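Local coordinates for imelysin-like protein (Psychrobacter arcticus, PDB 3PF0) that is of unknown function but belongs to the imelysin-like M75 peptidase family and is a putative metalloendopeptidase, at residues T312-Q317 and Q330-D335; K72-L77 and S194-R199; L55-N60 and M283-L288. All coordinates share one frame; numbering follows the deposited sequence.

Interaction 1. Residues T312-Q317 and Q330-D335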
ATOM      1  N   THR A 312       8.427   1.833 -14.414  1.00 45.70           N
ATOM      2  CA  THR A 312       7.760   0.532 -14.542  1.00 44.86           C
ATOM      3  C   THR A 312       8.606  -0.402 -15.449  1.00 48.57           C
ATOM      4  O   THR A 312       8.811  -1.569 -15.099  1.00 47.22           O
ATOM      5  CB  THR A 312       6.314   0.725 -15.052  1.00 51.51           C
ATOM      6  OG1 THR A 312       5.628   1.603 -14.156  1.00 49.27           O
ATOM      7  CG2 THR A 312       5.535  -0.589 -15.149  1.00 50.18           C
ATOM      8  N   ALA A 313       9.123   0.129 -16.573  1.00 45.93           N
ATOM      9  CA  ALA A 313       9.973  -0.618 -17.502  1.00 46.39           C
ATOM     10  C   ALA A 313      11.307  -1.005 -16.840  1.00 50.74           C
ATOM     11  O   ALA A 313      11.796  -2.115 -17.056  1.00 51.25           O
ATOM     12  CB  ALA A 313      10.217   0.196 -18.766  1.00 48.42           C
ATOM     13  N   LEU A 314      11.873  -0.112 -16.006  1.00 46.72           N
ATOM     14  CA  LEU A 314      13.119  -0.390 -15.286  1.00 46.22           C
ATOM     15  C   LEU A 314      12.898  -1.464 -14.208  1.00 46.62           C
ATOM     16  O   LEU A 314      13.720  -2.363 -14.061  1.00 45.43           O
ATOM     17  CB  LEU A 314      13.677   0.901 -14.660  1.00 46.75           C
ATOM     18  CG  LEU A 314      15.025   0.811 -13.940  1.00 51.64           C
ATOM     19  CD1 LEU A 314      16.180   0.649 -14.923  1.00 52.90           C
ATOM     20  CD2 LEU A 314      15.244   2.029 -13.089  1.00 53.66           C
ATOM     21  N   LEU A 315      11.768  -1.387 -13.487  1.00 42.28           N
ATOM     22  CA  LEU A 315      11.433  -2.334 -12.434  1.00 40.40           C
ATOM     23  C   LEU A 315      11.215  -3.746 -12.997  1.00 45.75           C
ATOM     24  O   LEU A 315      11.652  -4.712 -12.374  1.00 44.49           O
ATOM     25  CB  LEU A 315      10.195  -1.844 -11.683  1.00 39.11           C
ATOM     26  CG  LEU A 315       9.870  -2.491 -10.339  1.00 42.20           C
ATOM     27  CD1 LEU A 315      10.857  -2.067  -9.257  1.00 42.25           C
ATOM     28  CD2 LEU A 315       8.502  -2.103  -9.909  1.00 43.19           C
ATOM     29  N   ALA A 316      10.607  -3.851 -14.200  1.00 44.71           N
ATOM     30  CA  ALA A 316      10.296  -5.113 -14.881  1.00 45.48           C
ATOM     31  C   ALA A 316      11.544  -5.940 -15.255  1.00 50.10           C
ATOM     32  O   ALA A 316      11.439  -7.164 -15.373  1.00 50.26           O
ATOM     33  CB  ALA A 316       9.474  -4.840 -16.136  1.00 46.95           C
ATOM     34  N   GLN A 317      12.702  -5.288 -15.449  1.00 46.80           N
ATOM     35  CA  GLN A 317      13.934  -5.997 -15.824  1.00 47.40           C
ATOM     36  C   GLN A 317      14.815  -6.301 -14.586  1.00 49.27           C
ATOM     37  O   GLN A 317      15.890  -6.892 -14.719  1.00 49.81           O
ATOM     38  CB  GLN A 317      14.709  -5.245 -16.932  1.00 50.79           C
ATOM     39  CG  GLN A 317      15.232  -3.837 -16.594  1.00 74.97           C
ATOM     40  CD  GLN A 317      15.714  -3.059 -17.815  1.00 98.56           C
ATOM     41  OE1 GLN A 317      15.465  -1.854 -17.953  1.00 94.12           O
ATOM     42  NE2 GLN A 317      16.419  -3.716 -18.733  1.00 91.94           N
ATOM     43  N   GLN A 330      19.731  -0.383  -8.647  1.00 49.15           N
ATOM     44  CA  GLN A 330      18.977   0.037  -7.460  1.00 46.73           C
ATOM     45  C   GLN A 330      19.008   1.563  -7.355  1.00 49.37           C
ATOM     46  O   GLN A 330      17.995   2.177  -6.990  1.00 47.89           O
ATOM     47  CB  GLN A 330      19.551  -0.609  -6.189  1.00 47.28           C
ATOM     48  CG  GLN A 330      19.345  -2.123  -6.090  1.00 46.35           C
ATOM     49  CD  GLN A 330      20.110  -2.723  -4.928  1.00 60.48           C
ATOM     50  OE1 GLN A 330      21.109  -2.174  -4.449  1.00 57.00           O
ATOM     51  NE2 GLN A 330      19.668  -3.874  -4.453  1.00 47.89           N
ATOM     52  N   GLN A 331      20.166   2.168  -7.717  1.00 46.26           N
ATOM     53  CA  GLN A 331      20.382   3.617  -7.740  1.00 46.89           C
ATOM     54  C   GLN A 331      19.517   4.252  -8.831  1.00 51.25           C
ATOM     55  O   GLN A 331      18.917   5.299  -8.591  1.00 51.31           O
ATOM     56  CB  GLN A 331      21.876   3.953  -7.946  1.00 49.90           C
ATOM     57  CG  GLN A 331      22.240   5.426  -7.677  1.00 61.03           C
ATOM     58  CD  GLN A 331      21.833   5.910  -6.299  1.00 75.99           C
ATOM     59  OE1 GLN A 331      22.235   5.356  -5.271  1.00 71.95           O
ATOM     60  NE2 GLN A 331      21.008   6.947  -6.251  1.00 64.80           N
ATOM     61  N   GLU A 332      19.436   3.599 -10.013  1.00 47.46           N
ATOM     62  CA  GLU A 332      18.609   4.012 -11.151  1.00 46.96           C
ATOM     63  C   GLU A 332      17.127   4.051 -10.758  1.00 48.17           C
ATOM     64  O   GLU A 332      16.413   4.995 -11.116  1.00 47.18           O
ATOM     65  CB  GLU A 332      18.806   3.032 -12.306  1.00 48.90           C
ATOM     66  CG  GLU A 332      19.476   3.621 -13.529  1.00 62.94           C
ATOM     67  CD  GLU A 332      19.336   2.729 -14.745  1.00 81.08           C
ATOM     68  OE1 GLU A 332      19.958   1.640 -14.766  1.00 72.03           O
ATOM     69  OE2 GLU A 332      18.560   3.096 -15.657  1.00 77.08           O
ATOM     70  N   LEU A 333      16.670   3.019 -10.013  1.00 43.02           N
ATOM     71  CA  LEU A 333      15.295   2.921  -9.535  1.00 41.07           C
ATOM     72  C   LEU A 333      14.993   4.073  -8.581  1.00 45.27           C
ATOM     73  O   LEU A 333      13.948   4.714  -8.728  1.00 45.55           O
ATOM     74  CB  LEU A 333      15.014   1.553  -8.874  1.00 39.60           C
ATOM     75  CG  LEU A 333      13.611   1.357  -8.249  1.00 42.26           C
ATOM     76  CD1 LEU A 333      12.486   1.533  -9.285  1.00 43.09           C
ATOM     77  CD2 LEU A 333      13.496   0.008  -7.584  1.00 42.00           C
ATOM     78  N   TYR A 334      15.919   4.364  -7.641  1.00 42.15           N
ATOM     79  CA  TYR A 334      15.773   5.466  -6.689  1.00 41.82           C
ATOM     80  C   TYR A 334      15.711   6.795  -7.423  1.00 45.57           C
ATOM     81  O   TYR A 334      14.847   7.603  -7.111  1.00 44.82           O
ATOM     82  CB  TYR A 334      16.909   5.485  -5.647  1.00 44.24           C
ATOM     83  CG  TYR A 334      16.830   6.681  -4.721  1.00 46.78           C
ATOM     84  CD1 TYR A 334      15.863   6.753  -3.723  1.00 47.24           C
ATOM     85  CD2 TYR A 334      17.682   7.769  -4.883  1.00 49.64           C
ATOM     86  CE1 TYR A 334      15.751   7.873  -2.902  1.00 48.41           C
ATOM     87  CE2 TYR A 334      17.575   8.897  -4.072  1.00 51.20           C
ATOM     88  CZ  TYR A 334      16.608   8.944  -3.083  1.00 56.20           C
ATOM     89  OH  TYR A 334      16.513  10.044  -2.267  1.00 59.26           O
ATOM     90  N   ASP A 335      16.616   7.010  -8.395  1.00 44.43           N
ATOM     91  CA  ASP A 335      16.702   8.226  -9.214  1.00 46.18           C
ATOM     92  C   ASP A 335      15.399   8.464 -10.003  1.00 51.52           C
ATOM     93  O   ASP A 335      14.925   9.601 -10.048  1.00 51.96           O
ATOM     94  CB  ASP A 335      17.914   8.159 -10.155  1.00 49.08           C
ATOM     95  CG  ASP A 335      19.265   8.381  -9.479  1.00 62.43           C
ATOM     96  OD1 ASP A 335      19.284   8.785  -8.290  1.00 63.45           O
ATOM     97  OD2 ASP A 335      20.305   8.185 -10.151  1.00 69.68           O
TER
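Leu-314, Leu-315 and Leu-333 form the apolar part of this contact, with the two branches of Leu-314 doing different work. CD2 of Leu-314 is laid against the backbone of the facing helix, 3.5 Å from the amide N of Leu-333, and also lies 4.2 Å from CB of Leu-333. CG of Leu-314 stands anti to its backbone N (chi1 -176°), which carries both methyls across the gap. Leu-315 sets out along the flank of its helix, yet its end swings inward until CD1 is 3.8 Å from CD2 of Leu-333; CD1 of Leu-333 is only slightly farther away. These two leucines meet methyl to methyl, at a slant. Leu-333 also packs on Ile-246 of helix 225-250, and Leu-315 on Ile-272 and Leu-276 of helix 268-283, which ties the pair into the interior of the bundle.

Helices 298-316 and 327-351 follow one another in an all-helical chain and run antiparallel; the axes of the segments 312-316 and 330-335 come within 10.1 Å at an angle of 159°. Residues 312-317 contain the C-terminal end of the first helix, residues 330-335 lie near the start of the second, and the connection turns the chain back on itself, as in a helical hairpin.

The mixed polar and apolar part is made by Glu-332, an exposed residue. Its CB covers CD2 of Leu-314, and its carboxylate lies beside CD1 of the same leucine, with OE2 3.5 Å from that methyl.

Beside the contact, within helix 327-351, NE2 of Gln-331 donates to OD1 of Asp-335 at 3.2 Å; neither residue touches 312-317. The amide approaches from above the carboxylate plane.

Interaction 2. Residues K72-L77 and S194-R199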
ATOM      1  N   LYS A  72     -11.437  -8.330   0.227  1.00 29.63           N
ATOM      2  CA  LYS A  72     -11.770  -9.505  -0.594  1.00 30.71           C
ATOM      3  C   LYS A  72     -10.590 -10.518  -0.584  1.00 34.96           C
ATOM      4  O   LYS A  72     -10.800 -11.708  -0.341  1.00 34.66           O
ATOM      5  CB  LYS A  72     -12.092  -9.025  -2.023  1.00 34.40           C
ATOM      6  CG  LYS A  72     -12.368 -10.089  -3.084  1.00 50.29           C
ATOM      7  CD  LYS A  72     -12.536  -9.393  -4.436  1.00 60.68           C
ATOM      8  CE  LYS A  72     -12.583 -10.323  -5.622  1.00 74.78           C
ATOM      9  NZ  LYS A  72     -12.998  -9.611  -6.864  1.00 83.23           N
ATOM     10  N   GLN A  73      -9.363 -10.021  -0.791  1.00 30.44           N
ATOM     11  CA  GLN A  73      -8.145 -10.830  -0.816  1.00 30.46           C
ATOM     12  C   GLN A  73      -7.823 -11.430   0.557  1.00 34.07           C
ATOM     13  O   GLN A  73      -7.305 -12.550   0.609  1.00 33.90           O
ATOM     14  CB  GLN A  73      -6.953 -10.022  -1.354  1.00 31.37           C
ATOM     15  CG  GLN A  73      -7.089  -9.552  -2.810  1.00 34.93           C
ATOM     16  CD  GLN A  73      -7.748 -10.522  -3.769  1.00 50.68           C
ATOM     17  OE1 GLN A  73      -7.558 -11.747  -3.729  1.00 43.77           O
ATOM     18  NE2 GLN A  73      -8.519  -9.978  -4.684  1.00 46.17           N
ATOM     19  N   SER A  74      -8.132 -10.692   1.653  1.00 30.04           N
ATOM     20  CA  SER A  74      -7.932 -11.154   3.026  0.50 29.67           C
ATOM     21  C   SER A  74      -8.933 -12.271   3.322  1.00 33.38           C
ATOM     22  O   SER A  74      -8.582 -13.258   3.962  1.00 34.29           O
ATOM     23  CB  SER A  74      -8.083  -9.999   4.013  0.50 33.28           C
ATOM     24  OG  SER A  74      -7.588 -10.358   5.293  0.50 43.85           O
ATOM     25  N   ASP A  75     -10.185 -12.118   2.825  1.00 29.11           N
ATOM     26  CA  ASP A  75     -11.247 -13.130   2.958  1.00 29.76           C
ATOM     27  C   ASP A  75     -10.853 -14.404   2.206  1.00 32.44           C
ATOM     28  O   ASP A  75     -11.042 -15.499   2.734  1.00 31.90           O
ATOM     29  CB  ASP A  75     -12.593 -12.619   2.401  1.00 32.36           C
ATOM     30  CG  ASP A  75     -13.344 -11.632   3.278  1.00 41.81           C
ATOM     31  OD1 ASP A  75     -12.864 -11.345   4.400  1.00 41.72           O
ATOM     32  OD2 ASP A  75     -14.386 -11.113   2.823  1.00 46.96           O
ATOM     33  N   LEU A  76     -10.310 -14.268   0.976  1.00 29.06           N
ATOM     34  CA  LEU A  76      -9.888 -15.449   0.215  1.00 30.65           C
ATOM     35  C   LEU A  76      -8.711 -16.147   0.919  1.00 33.51           C
ATOM     36  O   LEU A  76      -8.693 -17.381   0.957  1.00 34.25           O
ATOM     37  CB  LEU A  76      -9.560 -15.147  -1.263  1.00 31.43           C
ATOM     38  CG  LEU A  76      -9.067 -16.362  -2.135  1.00 37.90           C
ATOM     39  CD1 LEU A  76     -10.033 -17.567  -2.082  1.00 38.35           C
ATOM     40  CD2 LEU A  76      -8.798 -15.947  -3.555  1.00 41.35           C
ATOM     41  N   LEU A  77      -7.775 -15.377   1.527  1.00 28.26           N
ATOM     42  CA  LEU A  77      -6.657 -15.963   2.264  1.00 27.10           C
ATOM     43  C   LEU A  77      -7.191 -16.738   3.463  1.00 31.32           C
ATOM     44  O   LEU A  77      -6.788 -17.883   3.664  1.00 30.42           O
ATOM     45  CB  LEU A  77      -5.620 -14.900   2.712  1.00 26.52           C
ATOM     46  CG  LEU A  77      -4.363 -15.430   3.467  1.00 30.26           C
ATOM     47  CD1 LEU A  77      -3.549 -16.430   2.610  1.00 30.06           C
ATOM     48  CD2 LEU A  77      -3.486 -14.292   3.953  1.00 28.41           C
ATOM     49  N   SER A 194      -8.314 -13.430   9.455  1.00 27.93           N
ATOM     50  CA  SER A 194      -9.667 -13.076   9.910  1.00 27.26           C
ATOM     51  C   SER A 194      -9.678 -11.692  10.578  1.00 33.11           C
ATOM     52  O   SER A 194     -10.558 -10.881  10.275  1.00 32.86           O
ATOM     53  CB  SER A 194     -10.203 -14.120  10.884  1.00 30.05           C
ATOM     54  OG  SER A 194     -11.435 -13.724  11.470  1.00 37.95           O
ATOM     55  N   ALA A 195      -8.704 -11.420  11.485  1.00 30.69           N
ATOM     56  CA  ALA A 195      -8.608 -10.122  12.158  1.00 30.59           C
ATOM     57  C   ALA A 195      -8.334  -9.028  11.133  1.00 33.89           C
ATOM     58  O   ALA A 195      -8.913  -7.950  11.225  1.00 33.63           O
ATOM     59  CB  ALA A 195      -7.521 -10.146  13.225  1.00 31.57           C
ATOM     60  N   LEU A 196      -7.506  -9.341  10.115  1.00 31.13           N
ATOM     61  CA  LEU A 196      -7.172  -8.427   9.025  1.00 31.30           C
ATOM     62  C   LEU A 196      -8.425  -8.107   8.197  1.00 35.49           C
ATOM     63  O   LEU A 196      -8.706  -6.933   7.967  1.00 36.39           O
ATOM     64  CB  LEU A 196      -6.071  -9.038   8.155  1.00 31.22           C
ATOM     65  CG  LEU A 196      -5.428  -8.164   7.097  1.00 35.95           C
ATOM     66  CD1 LEU A 196      -4.981  -6.849   7.672  1.00 36.28           C
ATOM     67  CD2 LEU A 196      -4.231  -8.871   6.513  1.00 38.09           C
ATOM     68  N   GLY A 197      -9.189  -9.137   7.837  1.00 31.38           N
ATOM     69  CA  GLY A 197     -10.452  -9.004   7.109  1.00 31.96           C
ATOM     70  C   GLY A 197     -11.438  -8.066   7.778  1.00 36.58           C
ATOM     71  O   GLY A 197     -11.982  -7.169   7.127  1.00 36.73           O
ATOM     72  N   THR A 198     -11.608  -8.217   9.104  1.00 33.07           N
ATOM     73  CA  THR A 198     -12.499  -7.384   9.922  1.00 32.84           C
ATOM     74  C   THR A 198     -12.069  -5.905   9.873  1.00 36.28           C
ATOM     75  O   THR A 198     -12.919  -5.039   9.711  1.00 35.66           O
ATOM     76  CB  THR A 198     -12.530  -7.903  11.370  1.00 39.08           C
ATOM     77  OG1 THR A 198     -13.008  -9.247  11.368  1.00 38.93           O
ATOM     78  CG2 THR A 198     -13.402  -7.039  12.300  1.00 37.97           C
ATOM     79  N   ARG A 199     -10.758  -5.628  10.003  1.00 32.54           N
ATOM     80  CA  ARG A 199     -10.232  -4.260   9.996  1.00 31.91           C
ATOM     81  C   ARG A 199     -10.417  -3.594   8.631  1.00 35.66           C
ATOM     82  O   ARG A 199     -10.807  -2.432   8.574  1.00 35.18           O
ATOM     83  CB  ARG A 199      -8.750  -4.238  10.404  1.00 29.77           C
ATOM     84  CG  ARG A 199      -8.542  -4.504  11.887  1.00 37.53           C
ATOM     85  CD  ARG A 199      -7.065  -4.564  12.249  1.00 35.98           C
ATOM     86  NE  ARG A 199      -6.885  -4.908  13.663  1.00 36.21           N
ATOM     87  CZ  ARG A 199      -6.906  -4.030  14.661  1.00 45.72           C
ATOM     88  NH1 ARG A 199      -7.077  -2.735  14.415  1.00 36.41           N
ATOM     89  NH2 ARG A 199      -6.738  -4.434  15.911  1.00 33.24           N
TER
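Ser-74 and Gly-197 mark the point where helices 48-84 and 183-214 come together, their CA atoms 5.3 Å apart. The two helical segments run antiparallel at 158°, with their axes approaching to 8.5 Å. Such closeness rests on small residues: Gly-197 offers bare backbone where a side chain would otherwise point at the partner helix, and Ser-74 faces it with little more than a hydroxymethyl group.

The CB of Ser-74 sits 4.0 Å from CA of Gly-197. The serine is modelled in two conformers; in the one described here OG is anti to the backbone N (chi1 -166°), and the hydroxyl is carried toward the opposite helix, 3.5 Å from CB of Leu-196. The amide N of Gly-197 is also near, but its angle to OG is poor for bonding; OG is instead hydrogen-bonded to the carbonyl O of Ser-193. Leu-196 lays its CB and CG beside the hydroxyl, and its side chain also packs on Leu-105 of helix 92-112 and on Ile-168 and Leu-171 of helix 167-176. At the partly exposed edge, OD1 of Asp-75 approaches CA of Gly-197 to 4.3 Å and makes a salt bridge with Lys-201, one turn beyond Gly-197 on helix 183-214.

In this conformer a buried hydroxyl is thus satisfied by a backbone carbonyl of the facing helix, and the Asp-75 to Lys-201 pair, just beyond 194-199, adds a second polar tie.

Interaction 3. Residues L55-N60 and M283-L288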
ATOM      1  N   LEU A  55     -13.299  14.565  -6.850  1.00 41.59           N
ATOM      2  CA  LEU A  55     -13.175  13.990  -5.501  1.00 40.81           C
ATOM      3  C   LEU A  55     -14.199  12.861  -5.273  1.00 44.74           C
ATOM      4  O   LEU A  55     -13.867  11.874  -4.625  1.00 43.19           O
ATOM      5  CB  LEU A  55     -13.321  15.076  -4.416  1.00 41.36           C
ATOM      6  CG  LEU A  55     -12.192  16.125  -4.312  1.00 46.01           C
ATOM      7  CD1 LEU A  55     -12.649  17.325  -3.526  1.00 46.53           C
ATOM      8  CD2 LEU A  55     -10.910  15.538  -3.696  1.00 46.40           C
ATOM      9  N   THR A  56     -15.415  12.983  -5.842  1.00 42.70           N
ATOM     10  CA  THR A  56     -16.461  11.951  -5.768  1.00 41.87           C
ATOM     11  C   THR A  56     -16.005  10.726  -6.579  1.00 45.27           C
ATOM     12  O   THR A  56     -16.196   9.591  -6.134  1.00 44.04           O
ATOM     13  CB  THR A  56     -17.811  12.517  -6.246  1.00 46.59           C
ATOM     14  OG1 THR A  56     -18.149  13.636  -5.424  1.00 46.33           O
ATOM     15  CG2 THR A  56     -18.937  11.497  -6.190  1.00 43.63           C
ATOM     16  N   HIS A  57     -15.370  10.968  -7.743  1.00 42.20           N
ATOM     17  CA  HIS A  57     -14.853   9.923  -8.624  1.00 41.71           C
ATOM     18  C   HIS A  57     -13.657   9.193  -7.944  1.00 44.82           C
ATOM     19  O   HIS A  57     -13.537   7.973  -8.067  1.00 44.66           O
ATOM     20  CB  HIS A  57     -14.480  10.534  -9.996  1.00 43.54           C
ATOM     21  CG  HIS A  57     -13.330   9.876 -10.685  1.00 46.53           C
ATOM     22  ND1 HIS A  57     -13.504   8.740 -11.446  1.00 48.21           N
ATOM     23  CD2 HIS A  57     -12.024  10.227 -10.713  1.00 47.62           C
ATOM     24  CE1 HIS A  57     -12.303   8.422 -11.894  1.00 47.01           C
ATOM     25  NE2 HIS A  57     -11.383   9.291 -11.481  1.00 47.16           N
ATOM     26  N   VAL A  58     -12.812   9.930  -7.206  1.00 40.22           N
ATOM     27  CA  VAL A  58     -11.647   9.380  -6.506  1.00 38.87           C
ATOM     28  C   VAL A  58     -12.120   8.427  -5.391  1.00 41.10           C
ATOM     29  O   VAL A  58     -11.573   7.330  -5.243  1.00 38.99           O
ATOM     30  CB  VAL A  58     -10.740  10.532  -5.983  1.00 43.02           C
ATOM     31  CG1 VAL A  58      -9.869  10.102  -4.803  1.00 41.57           C
ATOM     32  CG2 VAL A  58      -9.889  11.105  -7.113  1.00 43.41           C
ATOM     33  N   ALA A  59     -13.161   8.830  -4.648  1.00 38.15           N
ATOM     34  CA  ALA A  59     -13.733   8.024  -3.573  1.00 37.07           C
ATOM     35  C   ALA A  59     -14.380   6.746  -4.127  1.00 40.61           C
ATOM     36  O   ALA A  59     -14.027   5.649  -3.699  1.00 39.58           O
ATOM     37  CB  ALA A  59     -14.755   8.844  -2.789  1.00 38.10           C
ATOM     38  N   ASN A  60     -15.253   6.888  -5.128  1.00 37.84           N
ATOM     39  CA  ASN A  60     -16.012   5.788  -5.710  1.00 37.98           C
ATOM     40  C   ASN A  60     -15.211   4.858  -6.618  1.00 42.92           C
ATOM     41  O   ASN A  60     -15.494   3.660  -6.614  1.00 42.07           O
ATOM     42  CB  ASN A  60     -17.222   6.333  -6.492  1.00 37.18           C
ATOM     43  CG  ASN A  60     -18.296   6.919  -5.607  1.00 54.53           C
ATOM     44  OD1 ASN A  60     -18.481   6.513  -4.451  1.00 43.32           O
ATOM     45  ND2 ASN A  60     -19.060   7.864  -6.143  1.00 49.04           N
HETATM   46  N   MSE A 283      -2.448   9.230 -11.988  1.00 47.61           N
HETATM   47  CA  MSE A 283      -1.792  10.258 -12.810  1.00 49.46           C
HETATM   48  C   MSE A 283      -2.258  10.277 -14.269  1.00 54.34           C
HETATM   49  O   MSE A 283      -2.242  11.351 -14.872  1.00 55.43           O
HETATM   50  CB  MSE A 283      -0.259  10.107 -12.789  1.00 52.42           C
HETATM   51  CG  MSE A 283       0.383  10.368 -11.423  1.00 59.69           C
HETATM   52 SE   MSE A 283      -0.304  11.940 -10.512  0.75 69.42          SE
HETATM   53  CE  MSE A 283       0.414  11.606  -8.745  1.00 64.96           C
ATOM     54  N   THR A 284      -2.626   9.109 -14.849  1.00 50.11           N
ATOM     55  CA  THR A 284      -3.068   9.009 -16.254  1.00 50.89           C
ATOM     56  C   THR A 284      -4.610   8.944 -16.350  1.00 53.85           C
ATOM     57  O   THR A 284      -5.155   8.690 -17.433  1.00 54.81           O
ATOM     58  CB  THR A 284      -2.408   7.815 -16.980  1.00 59.59           C
ATOM     59  OG1 THR A 284      -2.894   6.587 -16.431  1.00 58.83           O
ATOM     60  CG2 THR A 284      -0.873   7.866 -16.951  1.00 58.76           C
ATOM     61  N   ASP A 285      -5.299   9.194 -15.218  1.00 47.35           N
ATOM     62  CA  ASP A 285      -6.750   9.213 -15.109  1.00 45.99           C
ATOM     63  C   ASP A 285      -7.313  10.305 -16.040  1.00 50.06           C
ATOM     64  O   ASP A 285      -6.906  11.461 -15.917  1.00 50.32           O
ATOM     65  CB  ASP A 285      -7.153   9.441 -13.637  1.00 46.58           C
ATOM     66  CG  ASP A 285      -8.622   9.700 -13.337  1.00 55.02           C
ATOM     67  OD1 ASP A 285      -9.487   9.256 -14.133  1.00 55.03           O
ATOM     68  OD2 ASP A 285      -8.908  10.299 -12.281  1.00 60.62           O
ATOM     69  N   PRO A 286      -8.201   9.936 -17.003  1.00 46.01           N
ATOM     70  CA  PRO A 286      -8.754  10.938 -17.940  1.00 47.48           C
ATOM     71  C   PRO A 286      -9.433  12.140 -17.275  1.00 51.09           C
ATOM     72  O   PRO A 286      -9.368  13.239 -17.823  1.00 52.07           O
ATOM     73  CB  PRO A 286      -9.788  10.143 -18.754  1.00 49.60           C
ATOM     74  CG  PRO A 286      -9.382   8.735 -18.627  1.00 52.93           C
ATOM     75  CD  PRO A 286      -8.740   8.588 -17.279  1.00 46.59           C
ATOM     76  N   VAL A 287     -10.086  11.935 -16.111  1.00 46.09           N
ATOM     77  CA  VAL A 287     -10.779  12.986 -15.357  1.00 46.16           C
ATOM     78  C   VAL A 287      -9.751  14.032 -14.882  1.00 50.97           C
ATOM     79  O   VAL A 287     -10.019  15.228 -14.971  1.00 51.99           O
ATOM     80  CB  VAL A 287     -11.616  12.394 -14.183  1.00 48.61           C
ATOM     81  CG1 VAL A 287     -12.391  13.480 -13.432  1.00 48.70           C
ATOM     82  CG2 VAL A 287     -12.580  11.323 -14.690  1.00 48.33           C
ATOM     83  N   LEU A 288      -8.566  13.581 -14.435  1.00 46.89           N
ATOM     84  CA  LEU A 288      -7.512  14.475 -13.970  1.00 46.80           C
ATOM     85  C   LEU A 288      -6.770  15.136 -15.134  1.00 53.65           C
ATOM     86  O   LEU A 288      -6.448  16.321 -15.030  1.00 53.93           O
ATOM     87  CB  LEU A 288      -6.515  13.740 -13.049  1.00 44.72           C
ATOM     88  CG  LEU A 288      -5.332  14.565 -12.523  1.00 48.88           C
ATOM     89  CD1 LEU A 288      -5.802  15.772 -11.709  1.00 48.88           C
ATOM     90  CD2 LEU A 288      -4.350  13.689 -11.752  1.00 50.72           C
TER
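His-57 and Asp-285 make a histidine-carboxylate hydrogen bond that joins the long N-terminal helix 48-84 to the N-cap of helix 286-292, within an all-helical fold. From CB, which points toward the other segment, the histidine side chain carries its ring out across the gap; chi1 of 148° lies away from the staggered positions. Beyond CG, ND1 turns back to its own helix and is hydrogen-bonded to OD2 of Asp-61, one turn later. On the other side of the ring, CD2 passes 3.5 Å from OD2 of Asp-285 and is close to CB of Val-287. CE1 lies on the OD1 side of the same carboxylate, 3.7 Å from that oxygen.

NE2, at the far end, donates to OD2 of Asp-285 over 2.8 Å, with an N-H...O angle of 145°. The oxygen is met on its syn side, somewhat out of the carboxylate plane, and the ring is tilted modestly against the carboxylate. Two acidic residues therefore hold the imidazole through its two nitrogens, which fixes its rotation.

Asp-285 is also the N-cap: its OD1 accepts a weak capping bond from the amide N of Val-287, so the residue that meets the histidine also serves the start of the helix. Val-287 then covers one face of the imidazole in a CH-pi contact, its CG2 lying 4.0 Å from the centroid of the His-57 ring and only 9° off the ring normal.

How the interactions relate
The three contacts are spread through a single all-helical chain and none touches another. Interactions 1 and 2 lie on opposite sides of its centre, their own centres 32 Å apart, while interaction 3 is 27 Å from each, centre to centre. Helix 48-84 serves both interaction 3 and, farther along, interaction 2, so one long helix is tied to two distant parts of the chain. Interaction 2 is nested inside the loop that interaction 3 closes. Interaction 1 follows both in the chain, and its helix 298-316 comes directly after helix 286-292 of interaction 3. Long-range closures and a local antiparallel pairing together knit N-terminal and C-terminal helices into one body.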